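Local coordinates for cellulose binding domain-containing protein (Clostridium clariflavum, PDB 4B96), which probably binds cellulose through this calcium-containing family 3b carbohydrate-binding module, part of a longer, probably membrane-bound protein of a biomass-sensing system, at residues D24-N29 against S128-W133; D48-I53 against I107-W112; F55-Y60 against N67-K72. All coordinates share one frame; numbering follows the deposited sequence. Where two conformers were deposited one is given.

Contact 1. Residues D24-N29 against S128-W133; sequences DFVIEN and STFSYW
Residues 24-28 and 130-132 run 55° apart end to end, and the closest pair of CA atoms, Phe25 and Phe130, is 7.5 Å apart, so side chains carry the contact. Phe130 swings its CG away from its own carbonyl carbon (chi1 -79°) and brings its ring down on 24-26 edge first at the backbone, with a face turned to Val26. That face receives the CG2 methyl of Val26 in a CH-pi contact, with CG2 4.1 Å from the ring centroid and 27° off the normal. The backbone N of Phe25 lies at the ring edge, and CB of Asp24 packs against Phe130 CE2 at 3.8 Å. The carboxylate of Asp24 turns elsewhere, to a salt bridge with Arg22.

Farther along, in one of the two conformers modelled for Glu28, Tyr132 OH donates to Glu28 OE1 over 2.6 Å. In that conformer the hydroxyl meets the syn side of the oxygen, and Glu28 reaches it by an extended chain beyond CG, crossing the tyrosine at about a right angle.

Both segments belong to one antiparallel sheet of the module's beta-sandwich. Strand 5-9 lies between them, pairing with 20-29 through Lys6 and Lys8, and Lys8 also makes a cation-pi contact with Tyr132; strand 100-109 flanks the other edge of 20-29.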
loop_
_atom_site.group_PDB
_atom_site.type_symbol
_atom_site.label_atom_id
_atom_site.label_comp_id
_atom_site.label_asym_id
_atom_site.label_seq_id
_atom_site.Cartn_x
_atom_site.Cartn_y
_atom_site.Cartn_z
ATOM N N ASP A 24 5.083 17.667 0.194
ATOM C CA ASP A 24 5.825 17.422 1.462
ATOM C C ASP A 24 5.565 16.056 2.097
ATOM O O ASP A 24 4.376 15.666 2.347
ATOM C CB ASP A 24 5.380 18.381 2.547
ATOM C CG ASP A 24 5.636 19.848 2.176
ATOM O OD1 ASP A 24 5.910 20.140 0.974
ATOM O OD2 ASP A 24 5.542 20.672 3.104
ATOM N N PHE A 25 6.638 15.380 2.461
ATOM C CA PHE A 25 6.493 14.082 3.100
ATOM C C PHE A 25 7.519 13.864 4.192
ATOM O O PHE A 25 8.552 14.575 4.264
ATOM C CB PHE A 25 6.551 12.948 2.078
ATOM C CG PHE A 25 7.841 12.881 1.291
ATOM C CD1 PHE A 25 8.929 12.140 1.776
ATOM C CD2 PHE A 25 7.927 13.472 0.005
ATOM C CE1 PHE A 25 10.120 12.040 1.046
ATOM C CE2 PHE A 25 9.107 13.355 -0.755
ATOM C CZ PHE A 25 10.226 12.672 -0.207
ATOM N N VAL A 26 7.195 12.896 5.046
ATOM C CA VAL A 26 8.121 12.413 6.053
ATOM C C VAL A 26 8.246 10.906 5.852
ATOM O O VAL A 26 7.256 10.188 5.799
ATOM C CB VAL A 26 7.574 12.658 7.479
ATOM C CG1 VAL A 26 8.582 12.134 8.547
ATOM C CG2 VAL A 26 7.287 14.151 7.678
ATOM N N ILE A 27 9.458 10.424 5.662
ATOM C CA ILE A 27 9.649 8.981 5.639
ATOM C C ILE A 27 10.119 8.630 7.009
ATOM O O ILE A 27 11.138 9.160 7.460
ATOM C CB ILE A 27 10.770 8.551 4.719
ATOM C CG1 ILE A 27 10.501 8.955 3.276
ATOM C CG2 ILE A 27 11.023 7.014 4.837
ATOM C CD1 ILE A 27 11.670 8.662 2.415
ATOM N N GLU A 28 9.400 7.731 7.657
ATOM C CA GLU A 28 9.750 7.250 8.972
ATOM C C GLU A 28 10.502 5.918 8.817
ATOM O O GLU A 28 10.123 5.062 7.997
ATOM C CB GLU A 28 8.477 7.051 9.809
ATOM C CG GLU A 28 7.647 8.312 10.035
ATOM C CD GLU A 28 6.530 8.124 11.085
ATOM O OE1 GLU A 28 5.952 7.026 11.145
ATOM O OE2 GLU A 28 6.227 9.064 11.858
ATOM N N ASN A 29 11.574 5.744 9.600
ATOM C CA ASN A 29 12.315 4.476 9.635
ATOM C C ASN A 29 11.823 3.678 10.838
ATOM O O ASN A 29 12.152 4.006 11.965
ATOM C CB ASN A 29 13.826 4.732 9.737
ATOM C CG ASN A 29 14.650 3.462 9.728
ATOM O OD1 ASN A 29 14.135 2.337 9.938
ATOM N ND2 ASN A 29 15.968 3.629 9.507
ATOM N N SER A 128 -4.911 18.416 8.991
ATOM C CA SER A 128 -4.304 19.666 9.411
ATOM C C SER A 128 -2.823 19.511 9.733
ATOM O O SER A 128 -2.177 20.497 10.109
ATOM C CB SER A 128 -5.050 20.256 10.595
ATOM O OG SER A 128 -4.900 19.392 11.708
ATOM N N THR A 129 -2.306 18.288 9.585
ATOM C CA THR A 129 -0.885 18.045 9.750
ATOM C C THR A 129 -0.499 16.762 9.043
ATOM O O THR A 129 -1.323 16.183 8.334
ATOM C CB THR A 129 -0.491 17.927 11.206
ATOM O OG1 THR A 129 0.973 17.967 11.309
ATOM C CG2 THR A 129 -1.165 16.619 11.792
ATOM N N PHE A 130 0.757 16.346 9.205
ATOM C CA PHE A 130 1.285 15.199 8.432
ATOM C C PHE A 130 0.538 13.935 8.891
ATOM O O PHE A 130 0.388 13.731 10.100
ATOM C CB PHE A 130 2.792 15.042 8.706
ATOM C CG PHE A 130 3.615 16.010 7.951
ATOM C CD1 PHE A 130 3.866 17.248 8.467
ATOM C CD2 PHE A 130 4.069 15.690 6.675
ATOM C CE1 PHE A 130 4.611 18.205 7.744
ATOM C CE2 PHE A 130 4.835 16.633 5.931
ATOM C CZ PHE A 130 5.086 17.891 6.477
ATOM N N SER A 131 0.079 13.106 7.946
ATOM C CA SER A 131 -0.715 11.934 8.285
ATOM C C SER A 131 -0.204 10.826 7.415
ATOM O O SER A 131 0.222 11.107 6.299
ATOM C CB SER A 131 -2.174 12.184 7.843
ATOM O OG SER A 131 -2.672 13.293 8.517
ATOM N N TYR A 132 -0.265 9.575 7.873
ATOM C CA TYR A 132 0.061 8.438 6.952
ATOM C C TYR A 132 -0.781 8.542 5.690
ATOM O O TYR A 132 -1.977 8.808 5.763
ATOM C CB TYR A 132 -0.237 7.096 7.630
ATOM C CG TYR A 132 0.753 6.872 8.778
ATOM C CD1 TYR A 132 2.143 6.839 8.502
ATOM C CD2 TYR A 132 0.322 6.769 10.104
ATOM C CE1 TYR A 132 3.064 6.662 9.538
ATOM C CE2 TYR A 132 1.253 6.578 11.166
ATOM C CZ TYR A 132 2.618 6.530 10.852
ATOM O OH TYR A 132 3.565 6.405 11.869
ATOM N N TRP A 133 -0.174 8.369 4.540
ATOM C CA TRP A 133 -0.925 8.654 3.349
ATOM C C TRP A 133 -0.552 7.584 2.353
ATOM O O TRP A 133 0.596 7.534 1.891
ATOM C CB TRP A 133 -0.426 9.985 2.807
ATOM C CG TRP A 133 -1.197 10.472 1.573
ATOM C CD1 TRP A 133 -0.649 11.117 0.504
ATOM C CD2 TRP A 133 -2.635 10.425 1.333
ATOM N NE1 TRP A 133 -1.641 11.476 -0.396
ATOM C CE2 TRP A 133 -2.863 11.051 0.085
ATOM C CE3 TRP A 133 -3.736 9.868 2.026
ATOM C CZ2 TRP A 133 -4.153 11.166 -0.480
ATOM C CZ3 TRP A 133 -5.022 9.975 1.477
ATOM C CH2 TRP A 133 -5.220 10.609 0.220
#

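Contact 2. Residues D48-I53 against I107-W112; sequences DDYKNI and ITRDDW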
loop_
_atom_site.group_PDB
_atom_site.type_symbol
_atom_site.label_atom_id
_atom_site.label_comp_id
_atom_site.label_asym_id
_atom_site.label_seq_id
_atom_site.Cartn_x
_atom_site.Cartn_y
_atom_site.Cartn_z
ATOM N N ASP A 48 -1.971 16.512 -15.118
ATOM C CA ASP A 48 -1.812 17.891 -15.568
ATOM C C ASP A 48 -1.154 17.863 -16.939
ATOM O O ASP A 48 -0.375 16.968 -17.239
ATOM C CB ASP A 48 -0.944 18.655 -14.582
ATOM C CG ASP A 48 -0.973 20.146 -14.849
ATOM O OD1 ASP A 48 -2.005 20.779 -14.525
ATOM O OD2 ASP A 48 0.037 20.659 -15.396
ATOM N N ASP A 49 -1.483 18.812 -17.780
ATOM C CA ASP A 49 -1.017 18.757 -19.175
ATOM C C ASP A 49 -0.009 19.867 -19.529
ATOM O O ASP A 49 0.275 20.100 -20.712
ATOM C CB ASP A 49 -2.231 18.778 -20.089
ATOM C CG ASP A 49 -2.350 17.483 -20.933
ATOM O OD1 ASP A 49 -1.344 16.715 -21.082
ATOM O OD2 ASP A 49 -3.439 17.273 -21.500
ATOM N N TYR A 50 0.539 20.548 -18.507
ATOM C CA TYR A 50 1.563 21.551 -18.755
ATOM C C TYR A 50 2.959 20.850 -18.763
ATOM O O TYR A 50 3.357 20.264 -17.772
ATOM C CB TYR A 50 1.542 22.668 -17.673
ATOM C CG TYR A 50 2.391 23.841 -18.116
ATOM C CD1 TYR A 50 1.929 24.712 -19.101
ATOM C CD2 TYR A 50 3.649 24.057 -17.578
ATOM C CE1 TYR A 50 2.682 25.753 -19.557
ATOM C CE2 TYR A 50 4.424 25.125 -17.999
ATOM C CZ TYR A 50 3.942 25.961 -18.997
ATOM O OH TYR A 50 4.686 26.997 -19.444
ATOM N N LYS A 51 3.710 20.956 -19.850
ATOM C CA LYS A 51 4.947 20.190 -20.007
ATOM C C LYS A 51 6.107 20.615 -19.048
ATOM O O LYS A 51 6.773 19.752 -18.447
ATOM C CB LYS A 51 5.401 20.172 -21.458
ATOM C CG LYS A 51 6.784 19.543 -21.723
ATOM C CD LYS A 51 6.836 18.024 -21.451
ATOM C CE LYS A 51 5.772 17.206 -22.225
ATOM N NZ LYS A 51 5.371 15.955 -21.436
ATOM N N ASN A 52 6.267 21.913 -18.814
ATOM C CA ASN A 52 7.439 22.453 -18.079
ATOM C C ASN A 52 7.133 22.714 -16.590
ATOM O O ASN A 52 6.671 23.794 -16.208
ATOM C CB ASN A 52 7.870 23.736 -18.749
ATOM C CG ASN A 52 9.236 24.226 -18.251
ATOM O OD1 ASN A 52 9.857 23.589 -17.376
ATOM N ND2 ASN A 52 9.701 25.348 -18.806
ATOM N N ILE A 53 7.362 21.707 -15.762
ATOM C CA ILE A 53 7.106 21.801 -14.333
ATOM C C ILE A 53 8.437 22.076 -13.577
ATOM O O ILE A 53 9.464 21.468 -13.851
ATOM C CB ILE A 53 6.546 20.478 -13.855
ATOM C CG1 ILE A 53 5.230 20.169 -14.576
ATOM C CG2 ILE A 53 6.328 20.488 -12.304
ATOM C CD1 ILE A 53 4.147 21.219 -14.339
ATOM N N ILE A 107 5.958 21.681 -6.520
ATOM C CA ILE A 107 6.142 21.868 -7.963
ATOM C C ILE A 107 5.192 22.982 -8.470
ATOM O O ILE A 107 4.113 23.189 -7.896
ATOM C CB ILE A 107 5.825 20.565 -8.755
ATOM C CG1 ILE A 107 4.429 20.034 -8.403
ATOM C CG2 ILE A 107 6.937 19.538 -8.538
ATOM C CD1 ILE A 107 3.977 18.822 -9.272
ATOM N N THR A 108 5.599 23.683 -9.521
ATOM C CA THR A 108 4.833 24.808 -10.059
ATOM C C THR A 108 4.956 24.669 -11.569
ATOM O O THR A 108 5.904 24.051 -12.051
ATOM C CB THR A 108 5.491 26.159 -9.602
ATOM O OG1 THR A 108 6.909 26.123 -9.902
ATOM C CG2 THR A 108 5.331 26.345 -8.075
ATOM N N ARG A 109 4.016 25.230 -12.312
ATOM C CA ARG A 109 4.171 25.347 -13.753
ATOM C C ARG A 109 5.133 26.498 -13.997
ATOM O O ARG A 109 5.056 27.560 -13.331
ATOM C CB ARG A 109 2.836 25.685 -14.433
ATOM C CG ARG A 109 1.794 24.584 -14.266
ATOM C CD ARG A 109 0.551 25.071 -14.988
ATOM N NE ARG A 109 -0.417 23.992 -15.132
ATOM C CZ ARG A 109 -1.531 24.122 -15.865
ATOM N NH1 ARG A 109 -1.810 25.296 -16.453
ATOM N NH2 ARG A 109 -2.376 23.080 -16.008
ATOM N N ASP A 110 6.010 26.325 -14.976
ATOM C CA ASP A 110 6.974 27.363 -15.302
ATOM C C ASP A 110 6.290 28.665 -15.691
ATOM O O ASP A 110 6.877 29.745 -15.528
ATOM C CB ASP A 110 7.845 26.919 -16.467
ATOM C CG ASP A 110 8.990 27.880 -16.727
ATOM O OD1 ASP A 110 9.906 28.017 -15.883
ATOM O OD2 ASP A 110 8.975 28.505 -17.780
ATOM N N ASP A 111 5.068 28.609 -16.215
ATOM C CA ASP A 111 4.401 29.895 -16.467
ATOM C C ASP A 111 3.556 30.422 -15.298
ATOM O O ASP A 111 2.850 31.403 -15.459
ATOM C CB ASP A 111 3.544 29.840 -17.730
ATOM C CG ASP A 111 2.318 28.912 -17.575
ATOM O OD1 ASP A 111 2.149 28.230 -16.526
ATOM O OD2 ASP A 111 1.496 28.927 -18.517
ATOM N N TRP A 112 3.593 29.746 -14.150
ATOM C CA TRP A 112 2.870 30.213 -12.966
ATOM C C TRP A 112 1.346 30.204 -13.121
ATOM O O TRP A 112 0.641 30.798 -12.320
ATOM C CB TRP A 112 3.347 31.614 -12.573
ATOM C CG TRP A 112 4.741 31.602 -12.089
ATOM C CD1 TRP A 112 5.887 31.996 -12.767
ATOM C CD2 TRP A 112 5.166 31.130 -10.813
ATOM N NE1 TRP A 112 6.995 31.798 -11.963
ATOM C CE2 TRP A 112 6.584 31.266 -10.764
ATOM C CE3 TRP A 112 4.484 30.600 -9.703
ATOM C CZ2 TRP A 112 7.335 30.906 -9.638
ATOM C CZ3 TRP A 112 5.227 30.241 -8.589
ATOM C CH2 TRP A 112 6.651 30.404 -8.562
HETATM O O HOH W 1 11.985 26.225 -16.493
#
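Ile53 and Arg109 form an antiparallel non-hydrogen-bonded pair at one end of the CBM3 beta-sandwich, where the loop leading into strand 53-60 meets the type I turn Arg109-Trp112 that ends strand 100-109. Their CA atoms are 4.6 Å apart. The backbone pairing continues into the turn: Asp110 N donates to Asn52 O over 2.9 Å.

The ionic part joins Asp48 and Arg109, which approach from opposite directions. Arg109 NH2 gives a straight bond of 2.8 Å to Asp48 OD1 (169° at the hydrogen), on the syn side of the oxygen and in the guanidinium plane; the NE bond to OD2 is weak. OD2 also accepts from the backbone N of Tyr50, closing an Asx turn, so the carboxylate ties the loop to itself as well as to the arginine. The Asp48 side chain is about 5 Å from the bound calcium ion, whose site includes neighbouring Lys47. The nearby cation would probably favour a charged Asp48.

Stacking and apolar packing fill the rest. Arg109 is extended from CG to NE and slants across Tyr50, its CB and CG near ring atom CD2; Tyr50 CB sits over a guanidinium face, the ring and guanidinium planes being 19° apart. The same ring has Asp111 OD1 over one face, an oxygen that also bonds Thr113. Before the turn, on strand 100-109, Ile107 CB packs on Ile53 CG2 at 3.6 Å. Toward the exposed Asn52, its amide and the Asp110 carboxylate stack; Asp110 OD1 bonds Asn54 and also accepts from a water 2.8 Å away, which in turn takes a weak bond from Asn52 ND2.

Contact 3. Residues F55-Y60 against N67-K72; sequences FAVYFY and NDVKGK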
loop_
_atom_site.group_PDB
_atom_site.type_symbol
_atom_site.label_atom_id
_atom_site.label_comp_id
_atom_site.label_asym_id
_atom_site.label_seq_id
_atom_site.Cartn_x
_atom_site.Cartn_y
_atom_site.Cartn_z
ATOM N N PHE A 55 10.639 22.379 -9.900
ATOM C CA PHE A 55 10.657 21.587 -8.671
ATOM C C PHE A 55 11.448 22.411 -7.652
ATOM O O PHE A 55 12.517 22.941 -7.982
ATOM C CB PHE A 55 11.409 20.292 -8.987
ATOM C CG PHE A 55 11.711 19.448 -7.783
ATOM C CD1 PHE A 55 10.702 18.732 -7.198
ATOM C CD2 PHE A 55 13.024 19.325 -7.310
ATOM C CE1 PHE A 55 10.947 17.916 -6.094
ATOM C CE2 PHE A 55 13.311 18.496 -6.225
ATOM C CZ PHE A 55 12.244 17.773 -5.620
ATOM N N ALA A 56 10.919 22.585 -6.456
ATOM C CA ALA A 56 11.630 23.398 -5.436
ATOM C C ALA A 56 11.632 22.588 -4.147
ATOM O O ALA A 56 10.642 21.949 -3.856
ATOM C CB ALA A 56 10.940 24.718 -5.232
ATOM N N VAL A 57 12.775 22.554 -3.450
ATOM C CA VAL A 57 12.896 21.850 -2.180
ATOM C C VAL A 57 13.016 22.914 -1.102
ATOM O O VAL A 57 13.917 23.776 -1.153
ATOM C CB VAL A 57 14.148 20.918 -2.151
ATOM C CG1 VAL A 57 14.252 20.228 -0.796
ATOM C CG2 VAL A 57 14.018 19.867 -3.277
ATOM N N TYR A 58 12.078 22.920 -0.153
ATOM C CA TYR A 58 12.126 23.960 0.888
ATOM C C TYR A 58 12.836 23.489 2.183
ATOM O O TYR A 58 13.245 24.306 2.980
ATOM C CB TYR A 58 10.694 24.374 1.270
ATOM C CG TYR A 58 9.929 24.977 0.131
ATOM C CD1 TYR A 58 10.582 25.787 -0.804
ATOM C CD2 TYR A 58 8.535 24.779 0.009
ATOM C CE1 TYR A 58 9.868 26.385 -1.863
ATOM C CE2 TYR A 58 7.806 25.382 -1.001
ATOM C CZ TYR A 58 8.469 26.156 -1.945
ATOM O OH TYR A 58 7.762 26.710 -2.984
ATOM N N PHE A 59 12.849 22.185 2.427
ATOM C CA PHE A 59 13.400 21.693 3.688
ATOM C C PHE A 59 13.784 20.251 3.479
ATOM O O PHE A 59 12.986 19.462 2.940
ATOM C CB PHE A 59 12.364 21.809 4.839
ATOM C CG PHE A 59 12.942 21.460 6.179
ATOM C CD1 PHE A 59 13.807 22.328 6.828
ATOM C CD2 PHE A 59 12.652 20.244 6.779
ATOM C CE1 PHE A 59 14.385 22.006 8.055
ATOM C CE2 PHE A 59 13.231 19.903 8.028
ATOM C CZ PHE A 59 14.095 20.784 8.660
ATOM N N TYR A 60 14.993 19.884 3.914
ATOM C CA TYR A 60 15.421 18.476 3.871
ATOM C C TYR A 60 16.175 18.235 5.199
ATOM O O TYR A 60 17.239 18.790 5.405
ATOM C CB TYR A 60 16.361 18.215 2.666
ATOM C CG TYR A 60 16.938 16.809 2.578
ATOM C CD1 TYR A 60 16.194 15.701 3.039
ATOM C CD2 TYR A 60 18.238 16.592 2.072
ATOM C CE1 TYR A 60 16.674 14.410 2.945
ATOM C CE2 TYR A 60 18.743 15.287 1.979
ATOM C CZ TYR A 60 17.963 14.203 2.429
ATOM O OH TYR A 60 18.454 12.917 2.348
ATOM N N ASN A 67 21.381 20.670 -3.401
ATOM C CA ASN A 67 22.199 19.620 -3.966
ATOM C C ASN A 67 21.740 18.185 -3.766
ATOM O O ASN A 67 22.045 17.354 -4.592
ATOM C CB ASN A 67 23.590 19.769 -3.449
ATOM C CG ASN A 67 24.219 21.022 -3.966
ATOM O OD1 ASN A 67 24.027 21.379 -5.142
ATOM N ND2 ASN A 67 24.941 21.723 -3.106
ATOM N N ASP A 68 21.047 17.883 -2.676
ATOM C CA ASP A 68 20.828 16.459 -2.307
ATOM C C ASP A 68 19.488 15.866 -2.679
ATOM O O ASP A 68 19.360 14.645 -2.659
ATOM C CB ASP A 68 21.068 16.218 -0.813
ATOM C CG ASP A 68 22.519 16.541 -0.403
ATOM O OD1 ASP A 68 23.375 16.637 -1.308
ATOM O OD2 ASP A 68 22.811 16.673 0.810
ATOM N N VAL A 69 18.481 16.701 -2.946
ATOM C CA VAL A 69 17.142 16.209 -3.208
ATOM C C VAL A 69 16.810 16.571 -4.663
ATOM O O VAL A 69 16.942 17.734 -5.035
ATOM C CB VAL A 69 16.104 16.849 -2.292
ATOM C CG1 VAL A 69 14.707 16.256 -2.625
ATOM C CG2 VAL A 69 16.439 16.584 -0.807
ATOM N N LYS A 70 16.452 15.588 -5.492
ATOM C CA LYS A 70 16.232 15.830 -6.931
ATOM C C LYS A 70 14.802 15.483 -7.310
ATOM O O LYS A 70 14.214 14.594 -6.704
ATOM C CB LYS A 70 17.188 14.952 -7.767
ATOM C CG LYS A 70 18.685 15.189 -7.440
ATOM C CD LYS A 70 19.072 16.620 -7.712
ATOM C CE LYS A 70 20.597 16.807 -7.689
ATOM N NZ LYS A 70 20.908 18.286 -7.796
ATOM N N GLY A 71 14.248 16.156 -8.316
ATOM C CA GLY A 71 12.884 15.853 -8.702
ATOM C C GLY A 71 12.753 15.851 -10.222
ATOM O O GLY A 71 13.338 16.687 -10.896
ATOM N N LYS A 72 11.987 14.917 -10.766
ATOM C CA LYS A 72 11.723 14.931 -12.207
ATOM C C LYS A 72 10.296 14.428 -12.427
ATOM O O LYS A 72 9.831 13.508 -11.725
ATOM C CB LYS A 72 12.696 13.975 -12.881
ATOM C CG LYS A 72 12.586 13.918 -14.394
ATOM C CD LYS A 72 13.794 13.080 -14.882
ATOM C CE LYS A 72 13.901 12.944 -16.408
ATOM N NZ LYS A 72 13.004 13.908 -17.080
#
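Phe55, Val57 and Tyr60 on strand 53-60 face Val69 and Gly71 on strand 69-75 across the interior of the CBM3 beta-sandwich, the two strands being outermost in their respective sheets. The axes of 55-60 and 69-72 come within 7.5 Å and run at 153°, nearly antiparallel, and packing of side chains takes the place of sheet pairing.

The Phe55 ring is carried toward the opposite strand by a CG that points away from the backbone N (chi1 171°), and it lies flat on Gly71. The glycine CA stands 3.5 Å from the ring centroid and just 6° off the normal, a CH-pi contact over the centre of the ring. Gly71 has no side chain, and its CA itself rests on the ring. The peptide leading into the glycine continues the contact, with Gly71 N 3.3 Å from Phe55 CE2, while Val69 O lies at the ring edge. Trp23 meets the Phe55 ring nearly parallel.

Val69 divides its two methyls between partners. CG1 turns to Val57 CG2 at 3.7 Å and more loosely to Phe55 CZ. CG2 goes the other way, over a face of Tyr60, 3.6 Å from the ring centroid. Tyr60 uses the same first torsion as Phe55, and its ring extends past Val69 until the hydroxyl reaches Lys92 O; that bond fixes the far end of a buried ring. The classic bulge at Tyr58 and Phe59, both opposite Phe104, breaks the alternation of the strand, which lets Val57 and Tyr60 point to the same side. Just before the valine, Asp68 CB rests 3.8 Å from Tyr60 CE2.

In the fold
All three contacts are partly buried and reach the sheet containing strands 20-29, 53-60 and 100-109. Contact 3 lies in the interior between the two sheets and is apolar, aromatic faces against glycine and valine, without polar bonds between its segments. Contact 1 lies on the outer side of one sheet, spanning strand 5-9, and mixes a contact between buried Val26 and the partly exposed Phe130 ring with a hydrogen bond from an exposed tyrosine. Contact 2, at the more exposed end and about 25 Å from contact 1 between centres, is the most polar, with a salt bridge near calcium. It touches contact 3 where Ile107 CG2 meets Phe55 CD1 at 4.1 Å.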